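Side-chain contacts in DyP2 (Amycolatopsis sp. ATCC 39116, PDB 4G2C), which is a haem peroxidase of the dye-decolorizing family from a lignin-reactive bacterium, probably oxidising dyes and other substrates, and carries a bound manganese ion: residues G211-H214 with F215-D219; E277-V280 with R281-K284. All blocks are in the same frame, centred on the assembly; numbering follows the deposited sequence.

Contact 1 (G211-H214 with F215-D219); sequences GIEH and FGYVD. With HEM (protoporphyrin IX containing Fe), chain C.
The two oxygens of the E213 carboxylate meet different rings, OE1 that of Y217 and OE2 that of F215. Carboxylate oxygen OE1 sits at the edge of the Y217 ring, in its plane, 3.6 Å from CD1. The F215 ring is set obliquely to the carboxylate, the two planes 60° apart, and CG of F215 is 3.3 Å from E213 OE2. The haem methyl CMB also approaches the F215 ring obliquely.

The E213 chain folds back on its own turn. CG stands between the backbone N and the carbonyl carbon (chi1 53°), and a second bend at chi2 (65°) brings the carboxylate over the backbone of 215-217. There it accepts two backbone N-H groups. Y217 N reaches OE1 at 2.7 Å, nearly along its C-O axis. F215 N reaches OE2 at 2.5 Å, from above the carboxylate plane. OE2 also accepts from Q278 NE2. With an alanine here, the N-H groups of F215 and Y217 and the amide of Q278 would probably lose their acceptor, and a gap would open beside the haem methyl.

Backbone bonds close the turn. G216 N bonds to E213 O at 2.9 Å, forming a type I beta turn. At the backbone angles of G216 a side chain would jam against the preceding carbonyl, which calls for glycine. E213 N donates to Y217 O at 3.0 Å, and D219 N to G211 O at 3.0 Å, flanking the bridge of I212 with V218.

E213, Y217, V218 and D219 belong to the haem pocket. On the side of helix 280-293, F215 stacks on F283 and Y217 touches K284. I212 packs on L204 of strand 193-205, beside which strand 211-212 forms an edge of the antiparallel sheet.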
ATOM      1  N   GLY A 211       9.585   3.712   9.276  1.00 23.27           N
ATOM      2  CA  GLY A 211       8.723   4.581   8.487  1.00 21.32           C
ATOM      3  C   GLY A 211       7.338   4.746   9.088  1.00 22.80           C
ATOM      4  O   GLY A 211       6.764   3.791   9.598  1.00 23.42           O
ATOM      5  N   ILE A 212       6.787   5.952   9.024  1.00 21.59           N
ATOM      6  CA  ILE A 212       5.453   6.203   9.585  1.00 25.88           C
ATOM      7  C   ILE A 212       4.552   6.965   8.629  1.00 23.94           C
ATOM      8  O   ILE A 212       5.030   7.570   7.670  1.00 23.81           O
ATOM      9  CB  ILE A 212       5.532   7.042  10.854  1.00 23.54           C
ATOM     10  CG1 ILE A 212       6.150   8.415  10.529  1.00 24.71           C
ATOM     11  CG2 ILE A 212       6.306   6.292  11.930  1.00 21.80           C
ATOM     12  CD1 ILE A 212       6.185   9.382  11.724  1.00 24.67           C
ATOM     13  N   GLU A 213       3.246   6.936   8.888  1.00 21.02           N
ATOM     14  CA  GLU A 213       2.328   7.802   8.139  1.00 26.12           C
ATOM     15  C   GLU A 213       1.938   9.012   8.995  1.00 22.41           C
ATOM     16  O   GLU A 213       2.367   9.121  10.145  1.00 23.15           O
ATOM     17  CB  GLU A 213       1.107   7.038   7.634  1.00 21.15           C
ATOM     18  CG  GLU A 213       0.382   6.270   8.715  1.00 21.58           C
ATOM     19  CD  GLU A 213      -0.231   7.185   9.755  1.00 25.00           C
ATOM     20  OE1 GLU A 213       0.062   6.995  10.957  1.00 23.32           O
ATOM     21  OE2 GLU A 213      -1.010   8.097   9.366  1.00 28.07           O
ATOM     22  N   HIS A 214       1.139   9.918   8.446  1.00 23.16           N
ATOM     23  CA  HIS A 214       0.934  11.215   9.106  1.00 23.73           C
ATOM     24  C   HIS A 214       0.248  11.184  10.470  1.00 24.98           C
ATOM     25  O   HIS A 214       0.441  12.092  11.269  1.00 24.07           O
ATOM     26  CB  HIS A 214       0.313  12.242   8.156  1.00 22.19           C
ATOM     27  CG  HIS A 214       1.306  12.804   7.180  1.00 24.97           C
ATOM     28  ND1 HIS A 214       2.306  13.676   7.559  1.00 27.63           N
ATOM     29  CD2 HIS A 214       1.487  12.579   5.856  1.00 23.55           C
ATOM     30  CE1 HIS A 214       3.051  13.976   6.508  1.00 29.06           C
ATOM     31  NE2 HIS A 214       2.576  13.320   5.462  1.00 30.15           N
ATOM     32  N   PHE A 215      -0.510  10.129  10.763  1.00 21.85           N
ATOM     33  CA  PHE A 215      -1.151  10.039  12.073  1.00 24.12           C
ATOM     34  C   PHE A 215      -0.146   9.672  13.158  1.00 23.94           C
ATOM     35  O   PHE A 215      -0.488   9.677  14.352  1.00 24.97           O
ATOM     36  CB  PHE A 215      -2.311   9.034  12.080  1.00 24.09           C
ATOM     37  CG  PHE A 215      -3.444   9.398  11.159  1.00 22.41           C
ATOM     38  CD1 PHE A 215      -3.702  10.718  10.836  1.00 23.52           C
ATOM     39  CD2 PHE A 215      -4.244   8.412  10.610  1.00 23.60           C
ATOM     40  CE1 PHE A 215      -4.757  11.048   9.980  1.00 22.98           C
ATOM     41  CE2 PHE A 215      -5.296   8.732   9.763  1.00 24.02           C
ATOM     42  CZ  PHE A 215      -5.549  10.058   9.448  1.00 20.40           C
ATOM     43  N   GLY A 216       1.079   9.353  12.739  1.00 18.11           N
ATOM     44  CA  GLY A 216       2.159   9.014  13.654  1.00 23.16           C
ATOM     45  C   GLY A 216       2.484   7.528  13.806  1.00 25.01           C
ATOM     46  O   GLY A 216       3.363   7.141  14.585  1.00 19.24           O
ATOM     47  N   TYR A 217       1.798   6.677  13.049  1.00 25.57           N
ATOM     48  CA  TYR A 217       1.934   5.235  13.276  1.00 26.15           C
ATOM     49  C   TYR A 217       2.890   4.589  12.272  1.00 22.87           C
ATOM     50  O   TYR A 217       2.848   4.893  11.081  1.00 22.46           O
ATOM     51  CB  TYR A 217       0.573   4.539  13.215  1.00 20.33           C
ATOM     52  CG  TYR A 217      -0.384   4.949  14.293  1.00 26.21           C
ATOM     53  CD1 TYR A 217      -0.999   6.200  14.262  1.00 24.60           C
ATOM     54  CD2 TYR A 217      -0.692   4.084  15.345  1.00 23.16           C
ATOM     55  CE1 TYR A 217      -1.889   6.584  15.244  1.00 24.65           C
ATOM     56  CE2 TYR A 217      -1.586   4.466  16.347  1.00 21.53           C
ATOM     57  CZ  TYR A 217      -2.179   5.716  16.286  1.00 26.13           C
ATOM     58  OH  TYR A 217      -3.058   6.115  17.269  1.00 27.84           O
ATOM     59  N   VAL A 218       3.742   3.702  12.771  1.00 20.91           N
ATOM     60  CA  VAL A 218       4.564   2.872  11.911  1.00 21.94           C
ATOM     61  C   VAL A 218       3.688   2.305  10.792  1.00 22.44           C
ATOM     62  O   VAL A 218       2.647   1.723  11.040  1.00 18.11           O
ATOM     63  CB  VAL A 218       5.220   1.720  12.695  1.00 21.86           C
ATOM     64  CG1 VAL A 218       5.977   0.791  11.742  1.00 21.48           C
ATOM     65  CG2 VAL A 218       6.168   2.264  13.745  1.00 21.87           C
ATOM     66  N   ASP A 219       4.090   2.493   9.546  1.00 22.86           N
ATOM     67  CA  ASP A 219       3.252   1.983   8.481  1.00 26.76           C
ATOM     68  C   ASP A 219       4.094   1.088   7.583  1.00 28.65           C
ATOM     69  O   ASP A 219       5.312   1.224   7.533  1.00 36.52           O
ATOM     70  CB  ASP A 219       2.561   3.133   7.727  1.00 25.88           C
ATOM     71  CG  ASP A 219       3.518   3.937   6.869  1.00 29.68           C
ATOM     72  OD1 ASP A 219       4.741   3.898   7.116  1.00 34.84           O
ATOM     73  OD2 ASP A 219       3.048   4.613   5.930  1.00 36.75           O
TER
HETATM   74  CHA HEM C 501      -1.348  -1.677   7.695  1.00 22.15           C
HETATM   75  CHB HEM C 501      -2.243   3.092   7.987  1.00 20.71           C
HETATM   76  CHC HEM C 501      -4.625   2.964   3.755  1.00 21.54           C
HETATM   77  CHD HEM C 501      -4.409  -1.869   3.880  1.00 18.68           C
HETATM   78  C1A HEM C 501      -1.365  -0.375   8.137  1.00 21.21           C
HETATM   79  C2A HEM C 501      -0.714   0.110   9.337  1.00 21.68           C
HETATM   80  C3A HEM C 501      -0.961   1.424   9.407  1.00 19.59           C
HETATM   81  C4A HEM C 501      -1.769   1.814   8.264  1.00 21.42           C
HETATM   82  CMA HEM C 501      -0.479   2.383  10.509  1.00 20.23           C
HETATM   83  CAA HEM C 501       0.109  -0.764  10.324  1.00 17.30           C
HETATM   84  CBA HEM C 501       1.547  -0.893   9.809  1.00 21.83           C
HETATM   85  CGA HEM C 501       1.696  -2.027   8.821  1.00 24.10           C
HETATM   86  O1A HEM C 501       1.328  -3.175   9.131  1.00 23.82           O
HETATM   87  O2A HEM C 501       2.193  -1.798   7.699  1.00 28.37           O
HETATM   88  C1B HEM C 501      -2.975   3.498   6.880  1.00 22.81           C
HETATM   89  C2B HEM C 501      -3.424   4.850   6.552  1.00 22.40           C
HETATM   90  C3B HEM C 501      -4.080   4.793   5.376  1.00 22.78           C
HETATM   91  C4B HEM C 501      -4.054   3.428   4.912  1.00 21.09           C
HETATM   92  CMB HEM C 501      -3.195   6.103   7.435  1.00 20.91           C
HETATM   93  CAB HEM C 501      -4.740   5.932   4.567  1.00 21.85           C
HETATM   94  CBB HEM C 501      -4.393   7.206   4.766  1.00 18.85           C
HETATM   95  C1C HEM C 501      -4.841   1.636   3.464  1.00 23.66           C
HETATM   96  C2C HEM C 501      -5.702   1.123   2.411  1.00 24.26           C
HETATM   97  C3C HEM C 501      -5.622  -0.218   2.442  1.00 20.73           C
HETATM   98  C4C HEM C 501      -4.719  -0.586   3.514  1.00 19.66           C
HETATM   99  CMC HEM C 501      -6.526   1.983   1.410  1.00 18.99           C
HETATM  100  CAC HEM C 501      -6.381  -1.228   1.547  1.00 17.92           C
HETATM  101  CBC HEM C 501      -7.506  -0.883   0.901  1.00 19.74           C
HETATM  102  C1D HEM C 501      -3.531  -2.257   4.869  1.00 22.96           C
HETATM  103  C2D HEM C 501      -3.069  -3.608   5.052  1.00 22.93           C
HETATM  104  C3D HEM C 501      -2.107  -3.522   6.227  1.00 24.59           C
HETATM  105  C4D HEM C 501      -2.093  -2.157   6.649  1.00 22.17           C
HETATM  106  CMD HEM C 501      -3.457  -4.844   4.222  1.00 20.06           C
HETATM  107  CAD HEM C 501      -1.336  -4.650   6.882  1.00 23.25           C
HETATM  108  CBD HEM C 501      -2.376  -5.384   7.704  1.00 21.30           C
HETATM  109  CGD HEM C 501      -1.652  -6.590   8.234  1.00 24.06           C
HETATM  110  O1D HEM C 501      -1.117  -7.366   7.399  1.00 18.78           O
HETATM  111  O2D HEM C 501      -1.583  -6.727   9.485  1.00 25.23           O
HETATM  112  NA  HEM C 501      -1.985   0.679   7.507  1.00 16.48           N
HETATM  113  NB  HEM C 501      -3.379   2.670   5.851  1.00 24.81           N
HETATM  114  NC  HEM C 501      -4.257   0.563   4.119  1.00 20.42           N
HETATM  115  ND  HEM C 501      -2.934  -1.443   5.825  1.00 20.39           N
HETATM  116 FE   HEM C 501      -3.288   0.664   5.959  1.00 20.00          FE

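Contact 2 (E277-V280 with R281-K284); sequences EQNV and RLFK. With HEM (protoporphyrin IX containing Fe), chain C.
N279 and L282 meet at an angle, the amide of N279 lying against CB of L282. CG of N279 is 3.5 Å from that CB. With CG of N279 anti to the backbone N (chi1 -175°), OD1 is placed at the start of the helix. It accepts L282 N at 2.9 Å. The donor stands above the amide's carbonyl plane, 55° out of it, and so is not on a lone pair.

V280 and K284 lie side by side and point the same way, with V280 CG1 4.2 Å from K284 CG. K284 N bonds to V280 O at 2.9 Å. The lysine chain bends at chi2, and its NZ hydrogen-bonds to F215 O and forms a salt bridge with E287, a ligand of the manganese ion. The F283 ring leads away from N279 and V280 to stack on F215, while its N bonds to N279 O at 3.1 Å.

On the strand side, the extended chain of Q278 brings NE2 to 3.5 Å from the haem methyl CMB. The arrangement is an asparagine N-cap, joining the end of strand 267-278 to the first turn of helix 280-293.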
ATOM      1  N   GLU A 277      -5.909  12.071   1.461  1.00 25.38           N
ATOM      2  CA  GLU A 277      -5.587  13.168   2.351  1.00 25.33           C
ATOM      3  C   GLU A 277      -5.886  12.779   3.787  1.00 24.58           C
ATOM      4  O   GLU A 277      -6.937  12.205   4.087  1.00 27.41           O
ATOM      5  CB  GLU A 277      -6.361  14.430   1.966  1.00 25.89           C
ATOM      6  CG  GLU A 277      -5.821  15.690   2.643  1.00 28.59           C
ATOM      7  CD  GLU A 277      -6.637  16.916   2.297  1.00 29.01           C
ATOM      8  OE1 GLU A 277      -7.782  17.022   2.784  1.00 28.20           O
ATOM      9  OE2 GLU A 277      -6.133  17.764   1.534  1.00 29.85           O
ATOM     10  N   GLN A 278      -4.950  13.105   4.670  1.00 26.43           N
ATOM     11  CA  GLN A 278      -5.078  12.825   6.094  1.00 23.76           C
ATOM     12  C   GLN A 278      -5.296  14.099   6.929  1.00 28.52           C
ATOM     13  O   GLN A 278      -4.404  14.938   7.036  1.00 25.66           O
ATOM     14  CB  GLN A 278      -3.808  12.134   6.586  1.00 25.01           C
ATOM     15  CG  GLN A 278      -3.539  10.766   5.956  1.00 23.39           C
ATOM     16  CD  GLN A 278      -2.322  10.095   6.575  1.00 25.49           C
ATOM     17  OE1 GLN A 278      -1.217  10.147   6.025  1.00 26.64           O
ATOM     18  NE2 GLN A 278      -2.515   9.473   7.725  1.00 21.28           N
ATOM     19  N   ASN A 279      -6.478  14.242   7.520  1.00 26.74           N
ATOM     20  CA  ASN A 279      -6.714  15.299   8.486  1.00 24.38           C
ATOM     21  C   ASN A 279      -6.216  14.822   9.854  1.00 24.85           C
ATOM     22  O   ASN A 279      -6.981  14.278  10.658  1.00 24.21           O
ATOM     23  CB  ASN A 279      -8.203  15.654   8.533  1.00 28.15           C
ATOM     24  CG  ASN A 279      -8.500  16.852   9.434  1.00 26.46           C
ATOM     25  OD1 ASN A 279      -7.773  17.135  10.383  1.00 26.85           O
ATOM     26  ND2 ASN A 279      -9.572  17.558   9.126  1.00 22.34           N
ATOM     27  N   VAL A 280      -4.920  15.003  10.091  1.00 23.60           N
ATOM     28  CA  VAL A 280      -4.282  14.566  11.318  1.00 23.88           C
ATOM     29  C   VAL A 280      -4.959  15.188  12.525  1.00 28.28           C
ATOM     30  O   VAL A 280      -5.217  14.512  13.528  1.00 27.89           O
ATOM     31  CB  VAL A 280      -2.812  14.945  11.326  1.00 28.16           C
ATOM     32  CG1 VAL A 280      -2.144  14.464  12.624  1.00 24.75           C
ATOM     33  CG2 VAL A 280      -2.133  14.365  10.109  1.00 20.72           C
ATOM     34  N   ARG A 281      -5.269  16.475  12.411  1.00 26.51           N
ATOM     35  CA  ARG A 281      -5.950  17.190  13.480  1.00 28.17           C
ATOM     36  C   ARG A 281      -7.186  16.439  13.972  1.00 31.06           C
ATOM     37  O   ARG A 281      -7.355  16.197  15.170  1.00 27.56           O
ATOM     38  CB  ARG A 281      -6.330  18.607  13.029  1.00 31.75           C
ATOM     39  CG  ARG A 281      -7.193  19.378  14.043  1.00 37.19           C
ATOM     40  CD  ARG A 281      -6.914  20.895  14.019  1.00 42.01           C
ATOM     41  NE  ARG A 281      -7.515  21.606  12.884  1.00 52.00           N
ATOM     42  CZ  ARG A 281      -6.879  22.504  12.123  1.00 52.34           C
ATOM     43  NH1 ARG A 281      -5.596  22.807  12.349  1.00 46.47           N
ATOM     44  NH2 ARG A 281      -7.526  23.099  11.120  1.00 43.33           N
ATOM     45  N   LEU A 282      -8.058  16.077  13.042  1.00 26.53           N
ATOM     46  CA  LEU A 282      -9.332  15.494  13.415  1.00 29.03           C
ATOM     47  C   LEU A 282      -9.121  14.082  13.968  1.00 32.48           C
ATOM     48  O   LEU A 282      -9.841  13.628  14.875  1.00 28.06           O
ATOM     49  CB  LEU A 282     -10.244  15.466  12.198  1.00 28.59           C
ATOM     50  CG  LEU A 282     -11.620  14.830  12.291  1.00 26.66           C
ATOM     51  CD1 LEU A 282     -12.490  15.531  13.304  1.00 22.35           C
ATOM     52  CD2 LEU A 282     -12.251  14.890  10.910  1.00 35.17           C
ATOM     53  N   PHE A 283      -8.127  13.392  13.417  1.00 28.49           N
ATOM     54  CA  PHE A 283      -7.824  12.032  13.860  1.00 29.93           C
ATOM     55  C   PHE A 283      -7.326  12.036  15.301  1.00 25.67           C
ATOM     56  O   PHE A 283      -7.685  11.160  16.086  1.00 26.38           O
ATOM     57  CB  PHE A 283      -6.813  11.333  12.918  1.00 24.67           C
ATOM     58  CG  PHE A 283      -6.686   9.858  13.162  1.00 26.42           C
ATOM     59  CD1 PHE A 283      -7.578   8.967  12.583  1.00 27.75           C
ATOM     60  CD2 PHE A 283      -5.699   9.362  14.004  1.00 27.23           C
ATOM     61  CE1 PHE A 283      -7.477   7.606  12.826  1.00 27.13           C
ATOM     62  CE2 PHE A 283      -5.591   8.010  14.243  1.00 26.92           C
ATOM     63  CZ  PHE A 283      -6.481   7.131  13.654  1.00 28.37           C
ATOM     64  N   LYS A 284      -6.503  13.027  15.645  1.00 28.76           N
ATOM     65  CA  LYS A 284      -6.008  13.163  17.013  1.00 28.31           C
ATOM     66  C   LYS A 284      -7.101  13.617  17.978  1.00 29.46           C
ATOM     67  O   LYS A 284      -7.065  13.278  19.156  1.00 35.09           O
ATOM     68  CB  LYS A 284      -4.817  14.116  17.089  1.00 26.59           C
ATOM     69  CG  LYS A 284      -3.573  13.581  16.450  1.00 29.70           C
ATOM     70  CD  LYS A 284      -3.247  12.170  16.945  1.00 34.74           C
ATOM     71  CE  LYS A 284      -1.951  11.672  16.319  1.00 30.63           C
ATOM     72  NZ  LYS A 284      -1.670  10.246  16.605  1.00 33.88           N
TER
HETATM   73  CHA HEM C 501      -1.348  -1.677   7.695  1.00 22.15           C
HETATM   74  CHB HEM C 501      -2.243   3.092   7.987  1.00 20.71           C
HETATM   75  CHC HEM C 501      -4.625   2.964   3.755  1.00 21.54           C
HETATM   76  CHD HEM C 501      -4.409  -1.869   3.880  1.00 18.68           C
HETATM   77  C1A HEM C 501      -1.365  -0.375   8.137  1.00 21.21           C
HETATM   78  C2A HEM C 501      -0.714   0.110   9.337  1.00 21.68           C
HETATM   79  C3A HEM C 501      -0.961   1.424   9.407  1.00 19.59           C
HETATM   80  C4A HEM C 501      -1.769   1.814   8.264  1.00 21.42           C
HETATM   81  CMA HEM C 501      -0.479   2.383  10.509  1.00 20.23           C
HETATM   82  CAA HEM C 501       0.109  -0.764  10.324  1.00 17.30           C
HETATM   83  CBA HEM C 501       1.547  -0.893   9.809  1.00 21.83           C
HETATM   84  CGA HEM C 501       1.696  -2.027   8.821  1.00 24.10           C
HETATM   85  O1A HEM C 501       1.328  -3.175   9.131  1.00 23.82           O
HETATM   86  O2A HEM C 501       2.193  -1.798   7.699  1.00 28.37           O
HETATM   87  C1B HEM C 501      -2.975   3.498   6.880  1.00 22.81           C
HETATM   88  C2B HEM C 501      -3.424   4.850   6.552  1.00 22.40           C
HETATM   89  C3B HEM C 501      -4.080   4.793   5.376  1.00 22.78           C
HETATM   90  C4B HEM C 501      -4.054   3.428   4.912  1.00 21.09           C
HETATM   91  CMB HEM C 501      -3.195   6.103   7.435  1.00 20.91           C
HETATM   92  CAB HEM C 501      -4.740   5.932   4.567  1.00 21.85           C
HETATM   93  CBB HEM C 501      -4.393   7.206   4.766  1.00 18.85           C
HETATM   94  C1C HEM C 501      -4.841   1.636   3.464  1.00 23.66           C
HETATM   95  C2C HEM C 501      -5.702   1.123   2.411  1.00 24.26           C
HETATM   96  C3C HEM C 501      -5.622  -0.218   2.442  1.00 20.73           C
HETATM   97  C4C HEM C 501      -4.719  -0.586   3.514  1.00 19.66           C
HETATM   98  CMC HEM C 501      -6.526   1.983   1.410  1.00 18.99           C
HETATM   99  CAC HEM C 501      -6.381  -1.228   1.547  1.00 17.92           C
HETATM  100  CBC HEM C 501      -7.506  -0.883   0.901  1.00 19.74           C
HETATM  101  C1D HEM C 501      -3.531  -2.257   4.869  1.00 22.96           C
HETATM  102  C2D HEM C 501      -3.069  -3.608   5.052  1.00 22.93           C
HETATM  103  C3D HEM C 501      -2.107  -3.522   6.227  1.00 24.59           C
HETATM  104  C4D HEM C 501      -2.093  -2.157   6.649  1.00 22.17           C
HETATM  105  CMD HEM C 501      -3.457  -4.844   4.222  1.00 20.06           C
HETATM  106  CAD HEM C 501      -1.336  -4.650   6.882  1.00 23.25           C
HETATM  107  CBD HEM C 501      -2.376  -5.384   7.704  1.00 21.30           C
HETATM  108  CGD HEM C 501      -1.652  -6.590   8.234  1.00 24.06           C
HETATM  109  O1D HEM C 501      -1.117  -7.366   7.399  1.00 18.78           O
HETATM  110  O2D HEM C 501      -1.583  -6.727   9.485  1.00 25.23           O
HETATM  111  NA  HEM C 501      -1.985   0.679   7.507  1.00 16.48           N
HETATM  112  NB  HEM C 501      -3.379   2.670   5.851  1.00 24.81           N
HETATM  113  NC  HEM C 501      -4.257   0.563   4.119  1.00 20.42           N
HETATM  114  ND  HEM C 501      -2.934  -1.443   5.825  1.00 20.39           N
HETATM  115 FE   HEM C 501      -3.288   0.664   5.959  1.00 20.00          FE

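In the fold
The two contacts are in series along the chain, 211-219 first and 277-284 later, with centres about 12 Å apart. They lie on the same side of the chain's centre. Contact 1 leaves the edge strand 211-212 of one antiparallel sheet. Contact 2 joins strand 267-278 of a second antiparallel sheet to helix 280-293. Two polar links and the stack of F215 on F283 hold them together. Both contacts also touch the haem. Together they supply five of the residues that line the haem pocket, and the side chains of Y217 and K284 both come within about 4 Å of the manganese ion bound by E287 and E313.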